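Local coordinates for uncharacterized protein POB3N (Chaetomium thermophilum var. thermophilum, PDB 4KHB) that probably helps reorganise nucleosomes as the N-terminal part of a subunit of the histone chaperone FACT, pairing here with a domain of Spt16, at residues N100-L105 with Q125-F130; S135-T140 with V150-G155; N146-E151 with F183-T188. One frame throughout, in Å; residues are numbered along the deposited sequence.

Interaction 1: N100-L105 with Q125-F130; sequences NKEHSL and QNRPAF. With SO4 (sulfate ion), chain P; SO4 (sulfate ion), chain Q.
P128 lies over one face of the H103 imidazole, crossing it at about a right angle; its CG makes a CH-pi contact 3.8 Å from the ring centroid, off the centre of the ring. NE2 of H103 is hydrogen-bonded to OE2 of E131, which helps fix the turn of the ring, while ND1 makes a weak bond back to K101 O. One backbone hydrogen bond joins the segments, S104 N to P128 O at 3.0 Å. A water adds a second bridge by donating to both S104 O and A129 O.

Two sulfates, probably from the crystallisation liquor, sit at the polar end of the contact. S104 OG, anti to its own N (chi1 -179°), is 2.6 Å from O4 of the chain P sulfate; L105 N reaches O3 of that ion. NH1 of R127 bridges the ions, bonding O2 of the chain P sulfate at 3.0 Å and O3 of the chain Q sulfate at 3.2 Å; NH2 of R127 takes O2 of the latter at 2.7 Å. OE1 of E102, 4.5 Å from NH1 of R127, lies well out of the guanidinium plane, and no N-H points at it.

The loop leaves strand 98-100, beside 51-56 in the N-terminal PH-like region, and packs on strand 127-133 of the second.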
ATOM      1  N   ASN H 100      -2.904 -17.172  -1.921  1.00 14.92           N
ATOM      2  CA  ASN H 100      -2.805 -16.292  -3.075  1.00 11.48           C
ATOM      3  C   ASN H 100      -3.795 -15.147  -2.906  1.00 10.10           C
ATOM      4  O   ASN H 100      -5.010 -15.356  -2.929  1.00 13.73           O
ATOM      5  CB  ASN H 100      -3.082 -17.062  -4.370  1.00 12.59           C
ATOM      6  CG  ASN H 100      -2.758 -16.254  -5.618  1.00 19.73           C
ATOM      7  OD1 ASN H 100      -3.131 -15.085  -5.737  1.00 17.31           O
ATOM      8  ND2 ASN H 100      -2.059 -16.877  -6.557  1.00 20.44           N
ATOM      9  N   LYS H 101      -3.270 -13.938  -2.738  1.00 13.14           N
ATOM     10  CA  LYS H 101      -4.099 -12.788  -2.403  1.00 11.49           C
ATOM     11  C   LYS H 101      -3.978 -11.702  -3.460  1.00 13.08           C
ATOM     12  O   LYS H 101      -3.117 -10.826  -3.356  1.00 15.00           O
ATOM     13  CB  LYS H 101      -3.676 -12.231  -1.040  1.00 19.76           C
ATOM     14  CG  LYS H 101      -4.682 -11.273  -0.411  1.00 19.30           C
ATOM     15  CD  LYS H 101      -5.878 -12.016   0.166  1.00 20.73           C
ATOM     16  CE  LYS H 101      -6.504 -11.244   1.320  1.00 28.22           C
ATOM     17  NZ  LYS H 101      -7.713 -11.926   1.864  1.00 38.04           N
ATOM     18  N   GLU H 102      -4.838 -11.759  -4.477  1.00 10.57           N
ATOM     19  CA  GLU H 102      -4.844 -10.731  -5.513  1.00 12.03           C
ATOM     20  C   GLU H 102      -5.312  -9.395  -4.965  1.00 12.21           C
ATOM     21  O   GLU H 102      -6.245  -9.329  -4.159  1.00  8.42           O
ATOM     22  CB  GLU H 102      -5.750 -11.118  -6.688  1.00 11.28           C
ATOM     23  CG  GLU H 102      -5.124 -12.057  -7.710  1.00 18.33           C
ATOM     24  CD  GLU H 102      -5.953 -12.155  -8.979  1.00 22.82           C
ATOM     25  OE1 GLU H 102      -6.587 -11.147  -9.356  1.00 22.99           O
ATOM     26  OE2 GLU H 102      -5.959 -13.234  -9.609  1.00 24.74           O
ATOM     27  N   HIS H 103      -4.658  -8.328  -5.408  1.00 10.56           N
ATOM     28  CA  HIS H 103      -5.091  -6.981  -5.073  1.00  9.42           C
ATOM     29  C   HIS H 103      -5.904  -6.370  -6.211  1.00  7.22           C
ATOM     30  O   HIS H 103      -5.737  -6.750  -7.375  1.00  9.90           O
ATOM     31  CB  HIS H 103      -3.888  -6.108  -4.710  1.00  7.98           C
ATOM     32  CG  HIS H 103      -3.308  -6.417  -3.364  1.00 10.73           C
ATOM     33  ND1 HIS H 103      -2.682  -7.610  -3.076  1.00 11.37           N
ATOM     34  CD2 HIS H 103      -3.270  -5.687  -2.224  1.00 12.46           C
ATOM     35  CE1 HIS H 103      -2.277  -7.600  -1.817  1.00 12.86           C
ATOM     36  NE2 HIS H 103      -2.622  -6.444  -1.279  1.00 13.27           N
ATOM     37  N   SER H 104      -6.776  -5.425  -5.871  1.00  8.47           N
ATOM     38  CA  SER H 104      -7.637  -4.771  -6.856  1.00  7.65           C
ATOM     39  C   SER H 104      -6.841  -3.799  -7.724  1.00  8.41           C
ATOM     40  O   SER H 104      -5.998  -3.055  -7.218  1.00  6.31           O
ATOM     41  CB  SER H 104      -8.788  -4.039  -6.157  1.00  7.14           C
ATOM     42  OG  SER H 104      -9.639  -3.414  -7.100  1.00  8.76           O
ATOM     43  N   LEU H 105      -7.097  -3.816  -9.031  1.00  9.53           N
ATOM     44  CA  LEU H 105      -6.363  -2.951  -9.952  1.00  8.37           C
ATOM     45  C   LEU H 105      -7.245  -1.967 -10.730  1.00 10.16           C
ATOM     46  O   LEU H 105      -6.756  -1.287 -11.635  1.00 12.95           O
ATOM     47  CB  LEU H 105      -5.566  -3.811 -10.941  1.00  9.26           C
ATOM     48  CG  LEU H 105      -4.430  -4.673 -10.377  1.00 11.98           C
ATOM     49  CD1 LEU H 105      -3.804  -5.520 -11.471  1.00 16.15           C
ATOM     50  CD2 LEU H 105      -3.379  -3.810  -9.708  1.00  8.16           C
ATOM     51  N   GLN H 125     -14.623  -4.369  -3.563  1.00  5.76           N
ATOM     52  CA  GLN H 125     -15.366  -5.602  -3.838  1.00  8.15           C
ATOM     53  C   GLN H 125     -14.646  -6.835  -3.291  1.00  9.34           C
ATOM     54  O   GLN H 125     -14.451  -7.827  -4.001  1.00  8.08           O
ATOM     55  CB  GLN H 125     -15.667  -5.752  -5.333  1.00  7.99           C
ATOM     56  CG  GLN H 125     -16.791  -4.835  -5.809  1.00  9.73           C
ATOM     57  CD  GLN H 125     -18.150  -5.259  -5.279  1.00 17.21           C
ATOM     58  OE1 GLN H 125     -18.442  -6.450  -5.162  1.00 14.32           O
ATOM     59  NE2 GLN H 125     -18.984  -4.282  -4.945  1.00 13.48           N
ATOM     60  N   ASN H 126     -14.240  -6.731  -2.027  1.00  7.73           N
ATOM     61  CA  ASN H 126     -13.619  -7.820  -1.270  1.00 10.12           C
ATOM     62  C   ASN H 126     -12.193  -8.194  -1.690  1.00  6.82           C
ATOM     63  O   ASN H 126     -11.685  -9.249  -1.311  1.00  4.81           O
ATOM     64  CB  ASN H 126     -14.528  -9.052  -1.206  1.00  7.94           C
ATOM     65  CG  ASN H 126     -15.510  -8.989  -0.049  1.00 22.00           C
ATOM     66  OD1 ASN H 126     -15.125  -9.127   1.112  1.00 23.54           O
ATOM     67  ND2 ASN H 126     -16.784  -8.779  -0.362  1.00 21.93           N
ATOM     68  N   ARG H 127     -11.552  -7.324  -2.466  1.00  6.63           N
ATOM     69  CA  ARG H 127     -10.137  -7.482  -2.779  1.00  7.40           C
ATOM     70  C   ARG H 127      -9.385  -6.230  -2.344  1.00  5.07           C
ATOM     71  O   ARG H 127      -9.795  -5.110  -2.654  1.00  7.44           O
ATOM     72  CB  ARG H 127      -9.927  -7.766  -4.272  1.00  5.21           C
ATOM     73  CG  ARG H 127     -10.535  -9.083  -4.736  1.00  6.97           C
ATOM     74  CD  ARG H 127     -10.215  -9.392  -6.189  1.00  5.71           C
ATOM     75  NE  ARG H 127     -10.923 -10.584  -6.651  1.00  7.18           N
ATOM     76  CZ  ARG H 127     -11.223 -10.834  -7.922  1.00  8.25           C
ATOM     77  NH1 ARG H 127     -10.874  -9.978  -8.874  1.00  7.61           N
ATOM     78  NH2 ARG H 127     -11.874 -11.942  -8.244  1.00  5.75           N
ATOM     79  N   PRO H 128      -8.274  -6.423  -1.621  1.00  7.40           N
ATOM     80  CA  PRO H 128      -7.516  -5.312  -1.037  1.00  9.23           C
ATOM     81  C   PRO H 128      -6.895  -4.405  -2.089  1.00  6.92           C
ATOM     82  O   PRO H 128      -6.244  -4.889  -3.014  1.00  6.90           O
ATOM     83  CB  PRO H 128      -6.417  -6.022  -0.232  1.00  9.28           C
ATOM     84  CG  PRO H 128      -6.271  -7.362  -0.885  1.00  9.66           C
ATOM     85  CD  PRO H 128      -7.656  -7.731  -1.333  1.00  7.10           C
ATOM     86  N   ALA H 129      -7.106  -3.102  -1.954  1.00  9.30           N
ATOM     87  CA  ALA H 129      -6.404  -2.137  -2.787  1.00 11.91           C
ATOM     88  C   ALA H 129      -5.080  -1.790  -2.121  1.00  7.08           C
ATOM     89  O   ALA H 129      -4.044  -1.688  -2.784  1.00 11.04           O
ATOM     90  CB  ALA H 129      -7.245  -0.885  -2.987  1.00  4.98           C
ATOM     91  N   PHE H 130      -5.130  -1.607  -0.802  1.00  6.90           N
ATOM     92  CA  PHE H 130      -3.932  -1.352  -0.003  1.00 13.54           C
ATOM     93  C   PHE H 130      -4.113  -1.709   1.475  1.00 11.82           C
ATOM     94  O   PHE H 130      -5.239  -1.855   1.957  1.00 10.77           O
ATOM     95  CB  PHE H 130      -3.466   0.096  -0.161  1.00  9.32           C
ATOM     96  CG  PHE H 130      -4.478   1.116   0.278  1.00  8.82           C
ATOM     97  CD1 PHE H 130      -4.449   1.634   1.565  1.00  8.13           C
ATOM     98  CD2 PHE H 130      -5.445   1.574  -0.607  1.00  7.50           C
ATOM     99  CE1 PHE H 130      -5.374   2.584   1.967  1.00 10.22           C
ATOM    100  CE2 PHE H 130      -6.372   2.521  -0.215  1.00  4.16           C
ATOM    101  CZ  PHE H 130      -6.336   3.028   1.075  1.00  4.89           C
TER
HETATM  102  S   SO4 P 201     -10.137  -6.201  -9.423  1.00 12.86           S
HETATM  103  O1  SO4 P 201     -11.239  -6.584 -10.292  1.00  7.42           O
HETATM  104  O2  SO4 P 201      -9.450  -7.389  -8.938  1.00 10.72           O
HETATM  105  O3  SO4 P 201      -9.202  -5.372 -10.166  1.00 10.69           O
HETATM  106  O4  SO4 P 201     -10.647  -5.452  -8.287  1.00 12.72           O
HETATM  107  S   SO4 Q 202     -13.603 -11.070 -11.287  1.00  9.69           S
HETATM  108  O1  SO4 Q 202     -14.280 -11.454 -12.516  1.00  8.87           O
HETATM  109  O2  SO4 Q 202     -13.247 -12.258 -10.525  1.00 10.23           O
HETATM  110  O3  SO4 Q 202     -12.394 -10.332 -11.619  1.00 10.64           O
HETATM  111  O4  SO4 Q 202     -14.483 -10.227 -10.493  1.00  8.82           O
HETATM  112  O   HOH W   1      -3.869  -2.416  -5.614  1.00  8.97           O

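Interaction 2: S135-T140 with V150-G155; sequences SEIANT and VEFAPG
The F152 ring presents its edge to the 3-10 segment at E136: O of E136, which accepts a hydrogen bond from S168 OG, lies near the ring plane, 3.3 Å from CD1 of F152. I137 comes at the same ring obliquely, its CG1 4.2 Å from CE1 of F152. M41 of the SPT16D chain also packs on F152, and I132 of strand 127-133 touches both F152 and I137.

I137 makes its closest side-chain contact with V150, whose CG1 stands 3.7 Å from CD1 of I137. CG1 of V150 is anti to the backbone N of V150 (chi1 180°), and from there it meets CG1 and CG2 of I137 as well.

The segments belong to the antiparallel hairpin of strands 137-144 and 147-152 in the second PH-like region, and a classic beta bulge interrupts their pairing: A138 and N139 both face E151. Two amides therefore share one carbonyl, A138 N bonding to E151 O at 2.8 Å and N139 N more weakly at 3.3 Å. In return E151 N gives N139 O a nearly straight bond of 2.9 Å.

At the bulge itself, CB of A138 meets CB of A153 at 4.1 Å, while the carboxylate of E151 turns to N141 and that of E136 to A171 N.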
ATOM      1  N   SER H 135       1.376  -0.634  13.285  1.00 10.31           N
ATOM      2  CA  SER H 135       2.664  -0.191  13.810  1.00 16.31           C
ATOM      3  C   SER H 135       3.179   1.072  13.120  1.00 15.79           C
ATOM      4  O   SER H 135       4.043   1.769  13.656  1.00 18.97           O
ATOM      5  CB  SER H 135       3.696  -1.316  13.694  1.00 12.54           C
ATOM      6  OG  SER H 135       3.867  -1.719  12.347  1.00 23.97           O
ATOM      7  N   GLU H 136       2.651   1.364  11.935  1.00 14.97           N
ATOM      8  CA  GLU H 136       3.059   2.550  11.188  1.00 14.01           C
ATOM      9  C   GLU H 136       2.262   3.791  11.577  1.00 14.39           C
ATOM     10  O   GLU H 136       2.684   4.916  11.302  1.00 13.51           O
ATOM     11  CB  GLU H 136       2.910   2.305   9.685  1.00 12.38           C
ATOM     12  CG  GLU H 136       3.921   1.328   9.112  1.00 19.81           C
ATOM     13  CD  GLU H 136       5.324   1.894   9.110  1.00 26.83           C
ATOM     14  OE1 GLU H 136       5.512   3.015   8.590  1.00 24.14           O
ATOM     15  OE2 GLU H 136       6.237   1.221   9.631  1.00 24.85           O
ATOM     16  N   ILE H 137       1.116   3.586  12.220  1.00 14.31           N
ATOM     17  CA  ILE H 137       0.186   4.678  12.483  1.00 12.28           C
ATOM     18  C   ILE H 137       0.564   5.489  13.726  1.00 14.70           C
ATOM     19  O   ILE H 137       0.677   4.945  14.827  1.00 12.05           O
ATOM     20  CB  ILE H 137      -1.267   4.147  12.613  1.00 13.62           C
ATOM     21  CG1 ILE H 137      -1.695   3.460  11.311  1.00 13.61           C
ATOM     22  CG2 ILE H 137      -2.230   5.277  12.976  1.00 11.54           C
ATOM     23  CD1 ILE H 137      -3.088   2.855  11.353  1.00  8.27           C
ATOM     24  N   ALA H 138       0.747   6.794  13.537  1.00 16.01           N
ATOM     25  CA  ALA H 138       1.120   7.699  14.619  1.00 14.30           C
ATOM     26  C   ALA H 138      -0.121   8.167  15.365  1.00 15.41           C
ATOM     27  O   ALA H 138      -0.123   8.259  16.595  1.00 16.09           O
ATOM     28  CB  ALA H 138       1.905   8.891  14.080  1.00 13.89           C
ATOM     29  N   ASN H 139      -1.178   8.468  14.614  1.00 16.44           N
ATOM     30  CA  ASN H 139      -2.429   8.901  15.222  1.00 15.54           C
ATOM     31  C   ASN H 139      -3.674   8.590  14.404  1.00 16.33           C
ATOM     32  O   ASN H 139      -3.624   8.477  13.176  1.00 15.99           O
ATOM     33  CB  ASN H 139      -2.384  10.405  15.523  1.00 21.20           C
ATOM     34  CG  ASN H 139      -2.412  10.706  17.005  1.00 26.45           C
ATOM     35  OD1 ASN H 139      -1.370  10.772  17.653  1.00 44.44           O
ATOM     36  ND2 ASN H 139      -3.608  10.892  17.551  1.00 33.21           N
ATOM     37  N   THR H 140      -4.793   8.460  15.107  1.00 16.57           N
ATOM     38  CA  THR H 140      -6.085   8.239  14.479  1.00 20.28           C
ATOM     39  C   THR H 140      -7.002   9.313  15.029  1.00 28.37           C
ATOM     40  O   THR H 140      -7.207   9.408  16.243  1.00 33.06           O
ATOM     41  CB  THR H 140      -6.657   6.845  14.793  1.00 23.38           C
ATOM     42  OG1 THR H 140      -5.703   5.838  14.428  1.00 28.99           O
ATOM     43  CG2 THR H 140      -7.946   6.616  14.017  1.00 23.95           C
ATOM     44  N   VAL H 150      -5.922   9.235   9.412  1.00 13.74           N
ATOM     45  CA  VAL H 150      -4.867   8.331   9.855  1.00 12.47           C
ATOM     46  C   VAL H 150      -3.528   8.970   9.519  1.00 10.81           C
ATOM     47  O   VAL H 150      -3.186   9.133   8.346  1.00 13.39           O
ATOM     48  CB  VAL H 150      -4.971   6.949   9.179  1.00 12.57           C
ATOM     49  CG1 VAL H 150      -3.859   6.038   9.663  1.00 11.56           C
ATOM     50  CG2 VAL H 150      -6.322   6.324   9.460  1.00  7.80           C
ATOM     51  N   GLU H 151      -2.775   9.331  10.554  1.00 17.36           N
ATOM     52  CA  GLU H 151      -1.549  10.102  10.375  1.00 17.87           C
ATOM     53  C   GLU H 151      -0.282   9.291  10.607  1.00 13.32           C
ATOM     54  O   GLU H 151      -0.256   8.364  11.422  1.00 14.23           O
ATOM     55  CB  GLU H 151      -1.552  11.342  11.276  1.00 16.77           C
ATOM     56  CG  GLU H 151      -2.938  11.876  11.600  1.00 26.81           C
ATOM     57  CD  GLU H 151      -2.890  13.238  12.262  1.00 39.56           C
ATOM     58  OE1 GLU H 151      -3.954  13.724  12.700  1.00 48.84           O
ATOM     59  OE2 GLU H 151      -1.792  13.826  12.336  1.00 47.10           O
ATOM     60  N   PHE H 152       0.770   9.652   9.878  1.00 11.72           N
ATOM     61  CA  PHE H 152       2.048   8.968   9.986  1.00 15.64           C
ATOM     62  C   PHE H 152       3.148   9.933  10.410  1.00 16.94           C
ATOM     63  O   PHE H 152       3.018  11.148  10.249  1.00 19.55           O
ATOM     64  CB  PHE H 152       2.394   8.311   8.650  1.00 11.93           C
ATOM     65  CG  PHE H 152       1.309   7.421   8.122  1.00 16.40           C
ATOM     66  CD1 PHE H 152       1.201   6.109   8.555  1.00 14.84           C
ATOM     67  CD2 PHE H 152       0.388   7.900   7.199  1.00 14.67           C
ATOM     68  CE1 PHE H 152       0.198   5.284   8.075  1.00 15.60           C
ATOM     69  CE2 PHE H 152      -0.618   7.083   6.716  1.00 15.43           C
ATOM     70  CZ  PHE H 152      -0.713   5.772   7.153  1.00 12.89           C
ATOM     71  N   ALA H 153       4.232   9.387  10.951  1.00 19.00           N
ATOM     72  CA  ALA H 153       5.384  10.190  11.349  1.00 23.44           C
ATOM     73  C   ALA H 153       6.615   9.736  10.587  1.00 24.51           C
ATOM     74  O   ALA H 153       7.464   9.034  11.142  1.00 29.00           O
ATOM     75  CB  ALA H 153       5.622  10.074  12.843  1.00 24.08           C
ATOM     76  N   PRO H 154       6.714  10.125   9.308  1.00 25.35           N
ATOM     77  CA  PRO H 154       7.848   9.689   8.492  1.00 24.87           C
ATOM     78  C   PRO H 154       9.137  10.373   8.927  1.00 28.31           C
ATOM     79  O   PRO H 154      10.225   9.847   8.691  1.00 35.52           O
ATOM     80  CB  PRO H 154       7.450  10.137   7.084  1.00 23.31           C
ATOM     81  CG  PRO H 154       6.571  11.323   7.311  1.00 22.21           C
ATOM     82  CD  PRO H 154       5.789  10.990   8.550  1.00 22.75           C
ATOM     83  N   GLY H 155       9.008  11.538   9.556  1.00 30.14           N
ATOM     84  CA  GLY H 155      10.160  12.321   9.956  1.00 43.14           C
ATOM     85  C   GLY H 155      10.248  12.497  11.458  1.00 48.14           C
ATOM     86  O   GLY H 155      11.268  12.186  12.073  1.00 58.56           O
TER

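Interaction 3: N146-E151 with F183-T188; sequences NEIAVE and FYIPGT
I148 and F183 exchange two backbone hydrogen bonds, I148 N to F183 O and F183 N to I148 O, both 3.0 Å long and with the donor in the carbonyl plane. A third runs from I185 N to N146 O at 3.0 Å, its donor tilted 25° from the N146 carbonyl plane. The CA hydrogens add to this: Y184 CA approaches N146 O and E147 CA approaches F183 O, as expected where E147 and Y184 form the non-hydrogen-bonded pair.

This is the antiparallel pairing of strands 147-152 and 177-184 in the second PH-like region, whose sheet does not end at the chain boundary. F183 and Y184 also pair antiparallel with a strand of the SPT16D chain, so one sheet spans the heterodimer, and E147 OE2 forms a salt bridge with R94 of that neighbouring chain.

The side chains of N146 and Y184 cross at a slant, the amide standing nearly upright to the ring (planes 78° apart), with ND2 of N146 3.7 Å from CE1 of Y184. Y184 swings CG anti to its backbone N (chi1 172°), bringing the ring back toward N146. N146 packs its CB near I185 O and P186 CA, and OD1 has a weak bond to T189 N.

The apolar contacts fall on the face carrying I148 and F183. I148 CG1 meets I185 CD1 at 4.1 Å, and V150 CG2 comes to the edge of the F183 ring, 4.1 Å from CE2.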
ATOM      1  N   ASN H 146     -18.323  12.199   8.053  1.00 46.54           N
ATOM      2  CA  ASN H 146     -18.073  11.051   8.913  1.00 40.83           C
ATOM      3  C   ASN H 146     -16.645  10.818   8.435  1.00 36.72           C
ATOM      4  O   ASN H 146     -16.416  10.026   7.521  1.00 35.32           O
ATOM      5  CB  ASN H 146     -19.009   9.910   8.517  1.00 38.94           C
ATOM      6  CG  ASN H 146     -20.462  10.197   8.844  1.00 40.01           C
ATOM      7  OD1 ASN H 146     -20.961   9.807   9.898  1.00 41.96           O
ATOM      8  ND2 ASN H 146     -21.127  10.946   7.973  1.00 32.03           N
ATOM      9  N   GLU H 147     -15.680  11.492   9.052  1.00 30.82           N
ATOM     10  CA  GLU H 147     -14.316  11.376   8.541  1.00 25.94           C
ATOM     11  C   GLU H 147     -13.242  11.063   9.581  1.00 24.28           C
ATOM     12  O   GLU H 147     -13.168  11.694  10.639  1.00 26.57           O
ATOM     13  CB  GLU H 147     -13.955  12.671   7.805  1.00 29.00           C
ATOM     14  CG  GLU H 147     -12.626  12.642   7.074  1.00 27.27           C
ATOM     15  CD  GLU H 147     -12.402  13.891   6.247  1.00 35.60           C
ATOM     16  OE1 GLU H 147     -11.308  14.482   6.343  1.00 38.39           O
ATOM     17  OE2 GLU H 147     -13.315  14.270   5.485  1.00 46.00           O
ATOM     18  N   ILE H 148     -12.409  10.079   9.247  1.00 23.11           N
ATOM     19  CA  ILE H 148     -11.320   9.634  10.105  1.00 16.59           C
ATOM     20  C   ILE H 148      -9.978   9.944   9.450  1.00 25.84           C
ATOM     21  O   ILE H 148      -9.776   9.648   8.270  1.00 24.41           O
ATOM     22  CB  ILE H 148     -11.395   8.111  10.365  1.00 19.69           C
ATOM     23  CG1 ILE H 148     -12.846   7.652  10.551  1.00 24.72           C
ATOM     24  CG2 ILE H 148     -10.520   7.720  11.551  1.00 21.90           C
ATOM     25  CD1 ILE H 148     -13.526   8.216  11.788  1.00 27.32           C
ATOM     26  N   ALA H 149      -9.063  10.542  10.208  1.00 20.28           N
ATOM     27  CA  ALA H 149      -7.729  10.832   9.696  1.00 20.64           C
ATOM     28  C   ALA H 149      -6.719   9.853  10.279  1.00 19.22           C
ATOM     29  O   ALA H 149      -6.665   9.664  11.496  1.00 17.17           O
ATOM     30  CB  ALA H 149      -7.333  12.266  10.023  1.00 17.64           C
ATOM     31  N   VAL H 150      -5.922   9.235   9.412  1.00 13.74           N
ATOM     32  CA  VAL H 150      -4.867   8.331   9.855  1.00 12.47           C
ATOM     33  C   VAL H 150      -3.528   8.970   9.519  1.00 10.81           C
ATOM     34  O   VAL H 150      -3.186   9.133   8.346  1.00 13.39           O
ATOM     35  CB  VAL H 150      -4.971   6.949   9.179  1.00 12.57           C
ATOM     36  CG1 VAL H 150      -3.859   6.038   9.663  1.00 11.56           C
ATOM     37  CG2 VAL H 150      -6.322   6.324   9.460  1.00  7.80           C
ATOM     38  N   GLU H 151      -2.775   9.331  10.554  1.00 17.36           N
ATOM     39  CA  GLU H 151      -1.549  10.102  10.375  1.00 17.87           C
ATOM     40  C   GLU H 151      -0.282   9.291  10.607  1.00 13.32           C
ATOM     41  O   GLU H 151      -0.256   8.364  11.422  1.00 14.23           O
ATOM     42  CB  GLU H 151      -1.552  11.342  11.276  1.00 16.77           C
ATOM     43  CG  GLU H 151      -2.938  11.876  11.600  1.00 26.81           C
ATOM     44  CD  GLU H 151      -2.890  13.238  12.262  1.00 39.56           C
ATOM     45  OE1 GLU H 151      -3.954  13.724  12.700  1.00 48.84           O
ATOM     46  OE2 GLU H 151      -1.792  13.826  12.336  1.00 47.10           O
ATOM     47  N   PHE H 183     -10.388   8.831   5.495  1.00 13.28           N
ATOM     48  CA  PHE H 183     -11.442   7.951   5.017  1.00 12.99           C
ATOM     49  C   PHE H 183     -12.798   8.555   5.347  1.00 17.53           C
ATOM     50  O   PHE H 183     -12.977   9.145   6.416  1.00 20.29           O
ATOM     51  CB  PHE H 183     -11.329   6.575   5.680  1.00 11.91           C
ATOM     52  CG  PHE H 183     -10.076   5.828   5.325  1.00  9.62           C
ATOM     53  CD1 PHE H 183     -10.031   5.024   4.194  1.00  7.73           C
ATOM     54  CD2 PHE H 183      -8.946   5.922   6.125  1.00  9.67           C
ATOM     55  CE1 PHE H 183      -8.879   4.332   3.863  1.00  8.36           C
ATOM     56  CE2 PHE H 183      -7.789   5.233   5.801  1.00  9.85           C
ATOM     57  CZ  PHE H 183      -7.756   4.437   4.668  1.00  8.28           C
ATOM     58  N   TYR H 184     -13.749   8.416   4.428  1.00 13.13           N
ATOM     59  CA  TYR H 184     -15.135   8.725   4.735  1.00 15.43           C
ATOM     60  C   TYR H 184     -15.842   7.426   5.079  1.00 19.23           C
ATOM     61  O   TYR H 184     -16.033   6.566   4.217  1.00 15.65           O
ATOM     62  CB  TYR H 184     -15.821   9.420   3.558  1.00 18.32           C
ATOM     63  CG  TYR H 184     -17.308   9.583   3.752  1.00 22.72           C
ATOM     64  CD1 TYR H 184     -17.808  10.539   4.625  1.00 35.65           C
ATOM     65  CD2 TYR H 184     -18.214   8.802   3.046  1.00 26.65           C
ATOM     66  CE1 TYR H 184     -19.162  10.696   4.811  1.00 34.15           C
ATOM     67  CE2 TYR H 184     -19.572   8.955   3.221  1.00 31.32           C
ATOM     68  CZ  TYR H 184     -20.040   9.905   4.105  1.00 35.19           C
ATOM     69  OH  TYR H 184     -21.392  10.065   4.288  1.00 36.84           O
ATOM     70  N   ILE H 185     -16.230   7.294   6.344  1.00 17.88           N
ATOM     71  CA  ILE H 185     -16.872   6.084   6.840  1.00 20.10           C
ATOM     72  C   ILE H 185     -18.187   6.435   7.523  1.00 22.17           C
ATOM     73  O   ILE H 185     -18.190   6.912   8.659  1.00 30.58           O
ATOM     74  CB  ILE H 185     -15.968   5.337   7.846  1.00 17.74           C
ATOM     75  CG1 ILE H 185     -14.582   5.070   7.243  1.00 18.09           C
ATOM     76  CG2 ILE H 185     -16.618   4.034   8.294  1.00 15.50           C
ATOM     77  CD1 ILE H 185     -13.618   4.354   8.175  1.00 14.06           C
ATOM     78  N   PRO H 186     -19.313   6.181   6.839  1.00 26.90           N
ATOM     79  CA  PRO H 186     -20.627   6.501   7.415  1.00 28.47           C
ATOM     80  C   PRO H 186     -20.937   5.682   8.667  1.00 39.65           C
ATOM     81  O   PRO H 186     -20.384   4.598   8.852  1.00 36.77           O
ATOM     82  CB  PRO H 186     -21.620   6.159   6.291  1.00 31.15           C
ATOM     83  CG  PRO H 186     -20.834   5.598   5.159  1.00 26.79           C
ATOM     84  CD  PRO H 186     -19.397   5.478   5.546  1.00 26.55           C
ATOM     85  N   GLY H 187     -21.843   6.195   9.493  1.00 50.14           N
ATOM     86  CA  GLY H 187     -22.155   5.628  10.795  1.00 44.42           C
ATOM     87  C   GLY H 187     -21.207   5.458  11.976  1.00 50.65           C
ATOM     88  O   GLY H 187     -21.317   4.498  12.739  1.00 51.89           O
ATOM     89  N   THR H 188     -20.264   6.388  12.111  1.00 62.54           N
ATOM     90  CA  THR H 188     -19.691   6.547  13.448  1.00 70.81           C
ATOM     91  C   THR H 188     -19.930   7.979  13.928  1.00 62.99           C
ATOM     92  O   THR H 188     -19.476   8.364  15.008  1.00 61.64           O
ATOM     93  CB  THR H 188     -18.189   6.191  13.523  1.00 71.45           C
ATOM     94  OG1 THR H 188     -17.815   5.437  12.365  1.00 69.01           O
ATOM     95  CG2 THR H 188     -17.902   5.349  14.768  1.00 56.38           C
TER

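Interactions 2 and 3 use one three-stranded antiparallel sheet, with strand 147-152 in the middle: it pairs with 137-144 in interaction 2 and with 177-184 in interaction 3. Their centres lie about 15 Å apart, they share V150 and E151, and T140 CG2 meets I148 CG2 at 3.7 Å. Interaction 1 docks the loop after strand 98-100 on strand 127-133, outermost within this chain in the sheet 112-115, 119-124, 127-133. Its centre is about 23 Å from that of interaction 2, without touching it, and about 21 Å from that of interaction 3, which it does reach: F130 CZ packs on F183 CE1 at 4.0 Å. The SPT16D chain borders all three contacts, and the two sulfates lie at interaction 1.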